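Local coordinates for Baccell_00875 (Bacteroides cellulosilyticus DSM 14838, PDB 5NO8), which probably acts as a polysaccharide lyase that removes the L-rhamnose capping, linked to glucuronic acid, from complex arabinogalactan proteins, at residues Y152-A155 / Q156-I159; M181-F184 / T185-G189. One frame throughout, in Å; residues are numbered along the deposited sequence.

Contact 1: residues Y152-A155 / Q156-I159; sequences YPDA and QQCI
With CG of D154 set between its backbone N and carbonyl carbon (chi1 57°), the carboxylate folds forward over the first turn of helix 155-161 and meets the backbone amide of Q157. D154 is the N-cap residue: Q157 N donates to D154 OD1 at 2.8 Å, an almost perfectly straight bond (177° at the hydrogen) that reaches the oxygen nearly along its C-O axis. The carboxylate thus takes up an amide of the first turn that has no preceding helical carbonyl to bond to, and its negative charge is likely to be favoured beside the positive end of the helix dipole. The main chain of D154 also serves the helix, for its carbonyl O accepts from C158 N at 3.0 Å; the following i to i+4 bond joins I159 N to A155 O at 2.9 Å.

The thiol of C158, whose SG stands anti to the carbonyl carbon (chi1 -73°), points back at the chain entering the turn. SG packs 3.7 Å from P153 CD, which joins the residue before the cap to the fourth helical residue as in a hydrophobic staple. It also comes within 3.5 Å of Y152 CA and meets the tyrosine ring at its edge, 4.0 Å from Y152 CD1, a sulfur-aromatic contact near the ring plane. On the outer side, P153 CG lies against Q157 CB at 3.9 Å. The chain of Q156, bent at chi2, brings its OE1 into a hydrogen bond with N532 ND2.

The cap ends the loop that leaves strand 137-145, and the short helix leads into strand 163-168, an outermost strand of the large antiparallel sheet. Y152 meets the H594 ring nearly parallel, while I159 rests on F184, in the loop between strands 175-180 and 187-194, and on Y540.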
ATOM      1  N   TYR A 152      13.097   4.466  -4.538  1.00 18.72           N
ATOM      2  CA  TYR A 152      13.384   3.332  -5.396  1.00 20.30           C
ATOM      3  C   TYR A 152      14.374   3.706  -6.498  1.00 20.87           C
ATOM      4  O   TYR A 152      14.000   3.741  -7.665  1.00 22.23           O
ATOM      5  CB  TYR A 152      12.087   2.850  -6.054  1.00 20.85           C
ATOM      6  CG  TYR A 152      10.969   2.397  -5.124  1.00 21.03           C
ATOM      7  CD1 TYR A 152      11.230   1.615  -3.993  1.00 21.55           C
ATOM      8  CD2 TYR A 152       9.633   2.672  -5.445  1.00 21.81           C
ATOM      9  CE1 TYR A 152      10.189   1.170  -3.162  1.00 22.38           C
ATOM     10  CE2 TYR A 152       8.593   2.223  -4.637  1.00 22.33           C
ATOM     11  CZ  TYR A 152       8.860   1.494  -3.498  1.00 22.31           C
ATOM     12  OH  TYR A 152       7.796   1.048  -2.688  1.00 24.24           O
ATOM     13  N   PRO A 153      15.633   3.986  -6.142  1.00 22.47           N
ATOM     14  CA  PRO A 153      16.622   4.324  -7.193  1.00 24.38           C
ATOM     15  C   PRO A 153      16.936   3.119  -8.097  1.00 26.10           C
ATOM     16  O   PRO A 153      16.975   3.269  -9.303  1.00 29.33           O
ATOM     17  CB  PRO A 153      17.855   4.756  -6.390  1.00 24.03           C
ATOM     18  CG  PRO A 153      17.699   4.075  -5.066  1.00 23.94           C
ATOM     19  CD  PRO A 153      16.232   4.020  -4.797  1.00 24.06           C
ATOM     20  N   ASP A 154      17.126   1.944  -7.508  1.00 27.63           N
ATOM     21  CA  ASP A 154      17.348   0.676  -8.231  1.00 30.33           C
ATOM     22  C   ASP A 154      17.292  -0.463  -7.214  1.00 29.33           C
ATOM     23  O   ASP A 154      17.392  -0.204  -6.009  1.00 29.13           O
ATOM     24  CB  ASP A 154      18.682   0.666  -8.997  1.00 33.17           C
ATOM     25  CG  ASP A 154      19.892   0.913  -8.108  1.00 36.03           C
ATOM     26  OD1 ASP A 154      20.244   0.068  -7.261  1.00 34.74           O
ATOM     27  OD2 ASP A 154      20.549   1.948  -8.302  1.00 44.78           O
ATOM     28  N   ALA A 155      17.150  -1.706  -7.679  1.00 26.98           N
ATOM     29  CA  ALA A 155      16.994  -2.844  -6.770  1.00 27.13           C
ATOM     30  C   ALA A 155      18.143  -3.019  -5.775  1.00 26.72           C
ATOM     31  O   ALA A 155      17.917  -3.327  -4.614  1.00 24.39           O
ATOM     32  CB  ALA A 155      16.751  -4.139  -7.545  1.00 27.46           C
ATOM     33  N   GLN A 156      19.376  -2.768  -6.213  1.00 26.44           N
ATOM     34  CA  GLN A 156      20.525  -3.072  -5.375  1.00 29.17           C
ATOM     35  C   GLN A 156      20.627  -2.059  -4.244  1.00 25.88           C
ATOM     36  O   GLN A 156      20.811  -2.432  -3.109  1.00 25.60           O
ATOM     37  CB  GLN A 156      21.820  -3.097  -6.186  1.00 34.67           C
ATOM     38  CG  GLN A 156      21.952  -4.346  -7.064  1.00 38.03           C
ATOM     39  CD  GLN A 156      20.913  -4.449  -8.194  1.00 44.27           C
ATOM     40  OE1 GLN A 156      20.396  -5.546  -8.470  1.00 49.15           O
ATOM     41  NE2 GLN A 156      20.604  -3.314  -8.857  1.00 41.52           N
ATOM     42  N   GLN A 157      20.490  -0.781  -4.558  1.00 24.82           N
ATOM     43  CA  GLN A 157      20.493   0.225  -3.492  1.00 26.16           C
ATOM     44  C   GLN A 157      19.268   0.089  -2.576  1.00 23.66           C
ATOM     45  O   GLN A 157      19.362   0.327  -1.379  1.00 21.81           O
ATOM     46  CB  GLN A 157      20.540   1.624  -4.071  1.00 26.83           C
ATOM     47  CG  GLN A 157      21.872   1.995  -4.674  1.00 29.30           C
ATOM     48  CD  GLN A 157      21.842   3.434  -5.137  1.00 31.68           C
ATOM     49  OE1 GLN A 157      21.503   3.711  -6.282  1.00 35.80           O
ATOM     50  NE2 GLN A 157      22.147   4.358  -4.238  1.00 34.77           N
ATOM     51  N   CYS A 158      18.119  -0.276  -3.147  1.00 23.39           N
ATOM     52  CA  CYS A 158      16.907  -0.464  -2.327  1.00 23.66           C
ATOM     53  C   CYS A 158      17.099  -1.552  -1.295  1.00 22.81           C
ATOM     54  O   CYS A 158      16.898  -1.335  -0.117  1.00 21.55           O
ATOM     55  CB  CYS A 158      15.714  -0.806  -3.183  1.00 22.39           C
ATOM     56  SG  CYS A 158      15.134   0.595  -4.105  1.00 24.41           S
ATOM     57  N   ILE A 159      17.544  -2.713  -1.760  1.00 22.20           N
ATOM     58  CA  ILE A 159      17.724  -3.872  -0.913  1.00 23.84           C
ATOM     59  C   ILE A 159      18.681  -3.610   0.253  1.00 21.97           C
ATOM     60  O   ILE A 159      18.439  -4.045   1.382  1.00 21.37           O
ATOM     61  CB  ILE A 159      18.160  -5.066  -1.817  1.00 27.30           C
ATOM     62  CG1 ILE A 159      16.940  -5.584  -2.598  1.00 30.31           C
ATOM     63  CG2 ILE A 159      18.882  -6.159  -1.066  1.00 29.91           C
ATOM     64  CD1 ILE A 159      15.883  -6.283  -1.788  1.00 32.80           C
TER

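Contact 2: residues M181-F184 / T185-G189; sequences MGDF and TPHLG
The imidazole of H187 reaches back to D183 and F184 across the loop of a beta-hairpin, the connection between antiparallel strands 175-180 and 187-194. H187 NE2 donates to D183 O at 3.4 Å, a weak and bent bond (125° at the hydrogen) with the oxygen near the ring plane, at its edge. Beside it, H187 CE1 lies 3.3 Å from F184 O, and the carboxylate of D183 stands farther off, its OD1 3.9 Å from H187 NE2.

What fixes the ring comes from the strand before the loop. R180 N hydrogen-bonds to H187 ND1, and the R180 guanidinium holds F184 O through NE and P186 O through NH2. CG of H187, anti to the carbonyl carbon (chi1 -56°), turns the ring toward the loop, where T185 CA lies above one face, offset toward its rim. A leucine here would probably leave the R180 amide without its acceptor and D183 O without its weak donor. The peptide between T185 and P186 is cis and kinks the chain just before strand 187-194. Farther out, R50 makes a cation-pi contact with F184, and G182 O sits over the centre of one face of the F184 ring, 3.7 Å above its plane.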
ATOM      1  N   MET A 181      14.761  -2.551   2.947  1.00 17.54           N
ATOM      2  CA  MET A 181      13.951  -3.214   1.913  1.00 18.88           C
ATOM      3  C   MET A 181      14.389  -4.662   1.640  1.00 19.68           C
ATOM      4  O   MET A 181      13.548  -5.533   1.360  1.00 20.52           O
ATOM      5  CB  MET A 181      13.873  -2.386   0.633  1.00 18.53           C
ATOM      6  CG  MET A 181      13.223  -1.013   0.819  1.00 18.08           C
ATOM      7  SD  MET A 181      13.003  -0.177  -0.737  1.00 19.37           S
ATOM      8  CE  MET A 181      12.279   1.382  -0.220  1.00 19.86           C
ATOM      9  N   GLY A 182      15.679  -4.938   1.792  1.00 20.25           N
ATOM     10  CA  GLY A 182      16.190  -6.318   1.690  1.00 20.55           C
ATOM     11  C   GLY A 182      15.976  -7.176   2.912  1.00 23.52           C
ATOM     12  O   GLY A 182      16.417  -8.312   2.940  1.00 22.70           O
ATOM     13  N   ASP A 183      15.358  -6.619   3.949  1.00 23.66           N
ATOM     14  CA  ASP A 183      15.113  -7.282   5.220  1.00 26.89           C
ATOM     15  C   ASP A 183      16.340  -7.517   6.088  1.00 25.81           C
ATOM     16  O   ASP A 183      16.222  -8.151   7.125  1.00 28.47           O
ATOM     17  CB  ASP A 183      14.322  -8.596   5.054  1.00 30.79           C
ATOM     18  CG  ASP A 183      13.644  -9.038   6.348  1.00 33.42           C
ATOM     19  OD1 ASP A 183      12.949  -8.208   6.964  1.00 37.01           O
ATOM     20  OD2 ASP A 183      13.818 -10.199   6.754  1.00 37.13           O
ATOM     21  N   PHE A 184      17.501  -6.976   5.717  1.00 23.61           N
ATOM     22  CA  PHE A 184      18.707  -7.190   6.514  1.00 23.61           C
ATOM     23  C   PHE A 184      18.668  -6.246   7.719  1.00 22.16           C
ATOM     24  O   PHE A 184      18.394  -5.064   7.561  1.00 19.39           O
ATOM     25  CB  PHE A 184      19.977  -6.901   5.714  1.00 24.70           C
ATOM     26  CG  PHE A 184      20.048  -7.614   4.397  1.00 27.80           C
ATOM     27  CD1 PHE A 184      20.218  -8.990   4.352  1.00 31.50           C
ATOM     28  CD2 PHE A 184      19.945  -6.904   3.196  1.00 29.02           C
ATOM     29  CE1 PHE A 184      20.284  -9.657   3.130  1.00 31.99           C
ATOM     30  CE2 PHE A 184      20.008  -7.565   1.977  1.00 30.19           C
ATOM     31  CZ  PHE A 184      20.179  -8.939   1.944  1.00 31.76           C
ATOM     32  N   THR A 185      18.958  -6.788   8.889  1.00 21.78           N
ATOM     33  CA  THR A 185      19.067  -6.021  10.123  1.00 21.76           C
ATOM     34  C   THR A 185      20.375  -5.218  10.096  1.00 22.24           C
ATOM     35  O   THR A 185      21.280  -5.556   9.331  1.00 22.00           O
ATOM     36  CB  THR A 185      19.070  -6.949  11.341  1.00 23.34           C
ATOM     37  OG1 THR A 185      20.148  -7.884  11.234  1.00 23.90           O
ATOM     38  CG2 THR A 185      17.758  -7.735  11.438  1.00 24.34           C
ATOM     39  N   PRO A 186      20.480  -4.132  10.868  1.00 20.33           N
ATOM     40  CA  PRO A 186      19.403  -3.578  11.687  1.00 18.82           C
ATOM     41  C   PRO A 186      18.356  -2.790  10.903  1.00 17.66           C
ATOM     42  O   PRO A 186      18.611  -2.272   9.817  1.00 16.99           O
ATOM     43  CB  PRO A 186      20.145  -2.612  12.603  1.00 18.88           C
ATOM     44  CG  PRO A 186      21.262  -2.119  11.750  1.00 19.74           C
ATOM     45  CD  PRO A 186      21.699  -3.310  10.950  1.00 19.77           C
ATOM     46  N   HIS A 187      17.181  -2.712  11.512  1.00 16.93           N
ATOM     47  CA  HIS A 187      16.121  -1.832  11.081  1.00 16.27           C
ATOM     48  C   HIS A 187      16.011  -0.668  12.069  1.00 16.56           C
ATOM     49  O   HIS A 187      16.727  -0.618  13.063  1.00 15.92           O
ATOM     50  CB  HIS A 187      14.847  -2.632  11.037  1.00 17.31           C
ATOM     51  CG  HIS A 187      14.948  -3.834  10.161  1.00 16.37           C
ATOM     52  ND1 HIS A 187      15.095  -3.744   8.800  1.00 17.69           N
ATOM     53  CD2 HIS A 187      14.928  -5.161  10.456  1.00 18.72           C
ATOM     54  CE1 HIS A 187      15.155  -4.965   8.286  1.00 18.55           C
ATOM     55  NE2 HIS A 187      15.068  -5.843   9.271  1.00 16.90           N
ATOM     56  N   LEU A 188      15.112   0.264  11.779  1.00 15.33           N
ATOM     57  CA  LEU A 188      14.948   1.438  12.603  1.00 16.08           C
ATOM     58  C   LEU A 188      13.497   1.611  13.035  1.00 15.14           C
ATOM     59  O   LEU A 188      12.588   1.367  12.261  1.00 16.54           O
ATOM     60  CB  LEU A 188      15.377   2.658  11.810  1.00 15.63           C
ATOM     61  CG  LEU A 188      15.695   3.942  12.572  1.00 16.68           C
ATOM     62  CD1 LEU A 188      17.053   3.833  13.219  1.00 18.05           C
ATOM     63  CD2 LEU A 188      15.688   5.143  11.645  1.00 17.61           C
ATOM     64  N   GLY A 189      13.333   2.105  14.248  1.00 15.09           N
ATOM     65  CA  GLY A 189      12.038   2.412  14.810  1.00 14.69           C
ATOM     66  C   GLY A 189      12.000   3.819  15.359  1.00 15.06           C
ATOM     67  O   GLY A 189      13.032   4.361  15.780  1.00 13.80           O
TER

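From the N terminus, the chain first passes through contact 1, where the loop after strand 137-145 is capped into helix 155-161, and then runs along strands 163-168 and 175-180 before contact 2 turns it into strand 187-194. The two are in series, neither enclosing nor crossing the other, with centres about 14 Å apart. They nevertheless touch: Y152 CE1 lies 3.6 Å from M181 CE, C158 O is 3.3 Å from M181 CB, and I159 CG2 meets F184 CE2 at 3.5 Å. The short helix is thereby seated on the hairpin loop, tying the entry to strand 163-168 to the connection between its two successors in the antiparallel sheet.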